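Local coordinates for SPbeta prophage-derived uncharacterized protein YorR (Bacillus subtilis, PDB 3KB2), which is of unknown function but binds a phosphorylated guanosine diphosphate with magnesium nearby, and may act as a dTMP kinase, at residues A[68-71]-A[76-79]. Residues are numbered along the deposited sequence; the frame is centred on the assembly and turned at random.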
loop_
_atom_site.group_PDB
_atom_site.type_symbol
_atom_site.label_atom_id
_atom_site.label_comp_id
_atom_site.label_asym_id
_atom_site.label_seq_id
_atom_site.Cartn_x
_atom_site.Cartn_y
_atom_site.Cartn_z
ATOM N N LEU A 68 -3.383 -12.061 9.431
ATOM C CA LEU A 68 -4.820 -11.943 9.626
ATOM C C LEU A 68 -5.357 -10.551 9.292
ATOM O O LEU A 68 -6.482 -10.411 8.807
ATOM C CB LEU A 68 -5.171 -12.295 11.073
ATOM C CG LEU A 68 -5.485 -13.770 11.340
ATOM C CD1 LEU A 68 -4.492 -14.671 10.628
ATOM C CD2 LEU A 68 -5.459 -14.014 12.849
ATOM N N VAL A 69 -4.545 -9.526 9.550
ATOM C CA VAL A 69 -4.912 -8.130 9.288
ATOM C C VAL A 69 -4.911 -7.817 7.790
ATOM O O VAL A 69 -5.938 -7.426 7.218
ATOM C CB VAL A 69 -3.916 -7.155 10.012
ATOM C CG1 VAL A 69 -4.113 -5.707 9.546
ATOM C CG2 VAL A 69 -4.108 -7.256 11.518
ATOM N N TYR A 70 -3.757 -8.015 7.156
ATOM C CA TYR A 70 -3.598 -7.719 5.739
ATOM C C TYR A 70 -4.356 -8.606 4.768
ATOM O O TYR A 70 -4.493 -8.261 3.591
ATOM C CB TYR A 70 -2.107 -7.688 5.391
ATOM C CG TYR A 70 -1.384 -6.547 6.075
ATOM C CD1 TYR A 70 -1.745 -5.222 5.823
ATOM C CD2 TYR A 70 -0.372 -6.788 7.009
ATOM C CE1 TYR A 70 -1.125 -4.164 6.486
ATOM C CE2 TYR A 70 0.257 -5.731 7.678
ATOM C CZ TYR A 70 -0.127 -4.423 7.412
ATOM O OH TYR A 70 0.467 -3.376 8.083
ATOM N N ALA A 71 -4.856 -9.739 5.255
ATOM C CA ALA A 71 -5.614 -10.649 4.410
ATOM C C ALA A 71 -7.006 -10.058 4.177
ATOM O O ALA A 71 -7.696 -10.408 3.220
ATOM C CB ALA A 71 -5.722 -12.013 5.071
ATOM N N ASP A 76 -6.225 -11.734 -3.457
ATOM C CA ASP A 76 -5.288 -12.808 -3.764
ATOM C C ASP A 76 -4.189 -12.821 -2.700
ATOM O O ASP A 76 -3.003 -12.968 -3.008
ATOM C CB ASP A 76 -4.674 -12.616 -5.156
ATOM C CG ASP A 76 -5.720 -12.605 -6.273
ATOM O OD1 ASP A 76 -6.605 -13.492 -6.293
ATOM O OD2 ASP A 76 -5.649 -11.710 -7.150
ATOM N N TYR A 77 -4.603 -12.655 -1.446
ATOM C CA TYR A 77 -3.691 -12.625 -0.309
ATOM C C TYR A 77 -4.149 -13.665 0.702
ATOM O O TYR A 77 -5.059 -13.414 1.489
ATOM C CB TYR A 77 -3.715 -11.228 0.318
ATOM C CG TYR A 77 -2.679 -10.999 1.390
ATOM C CD1 TYR A 77 -2.765 -11.643 2.623
ATOM C CD2 TYR A 77 -1.613 -10.124 1.175
ATOM C CE1 TYR A 77 -1.818 -11.418 3.615
ATOM C CE2 TYR A 77 -0.664 -9.893 2.161
ATOM C CZ TYR A 77 -0.774 -10.543 3.379
ATOM O OH TYR A 77 0.157 -10.315 4.364
ATOM N N SER A 78 -3.501 -14.827 0.686
ATOM C CA SER A 78 -3.852 -15.925 1.582
ATOM C C SER A 78 -3.847 -15.603 3.069
ATOM O O SER A 78 -3.039 -14.814 3.559
ATOM C CB SER A 78 -2.922 -17.114 1.348
ATOM O OG SER A 78 -3.051 -17.585 0.023
ATOM N N ILE A 79 -4.755 -16.252 3.785
ATOM C CA ILE A 79 -4.871 -16.066 5.217
ATOM C C ILE A 79 -4.892 -17.409 5.923
ATOM O O ILE A 79 -5.358 -18.404 5.373
ATOM C CB ILE A 79 -6.159 -15.291 5.585
ATOM C CG1 ILE A 79 -6.210 -15.059 7.091
ATOM C CG2 ILE A 79 -7.397 -16.084 5.185
ATOM C CD1 ILE A 79 -7.218 -13.996 7.473
#
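Tyr77 lays its ring against the C-terminal part of helix 64-70, with one face turned to the backbone carbonyl of Tyr70, whose O stands 3.8 Å above the ring plane and over its centre. CB of Tyr77 already points at the helix, and with CG anti to the backbone N (chi1 -172°) the ring continues over the Tyr70-Ala71 backbone. Its CD1 comes within 3.5 Å of Ala71 CA, and farther out the hydroxyl OH rests 3.6 Å from Tyr70 CB, a van der Waals approach. A broad, flat side chain suits this place, since it covers backbone and methylene together, while the Tyr70 side chain touches Asp10 of the nucleotide pocket, Arg62 and Tyr132. In this P-loop kinase-like fold, a parallel sheet flanked by helices, residues 76-79 belong to the loop joining helix 64-70 to helix 82-92, which here doubles back on the helix it has just left. The methyl of buried Ala71 meets both Tyr77 CD1 and Ile79. A small residue suits the spot, for CB is pressed to 3.3 Å from Ile79 CB, a snug contact. The branched, apolar Ile79 can cover this methyl and still reach Leu68, its CD1 lying 3.8 Å from Leu68 CA. The two side chains cross at about a right angle, Leu68 CD1 and Ile79 CG1 being 4.0 Å apart. Leu68 is apolar to match, packing also on Val135 of helix 122-137, and the backbone of Ser78 is hydrogen-bonded to Ala38.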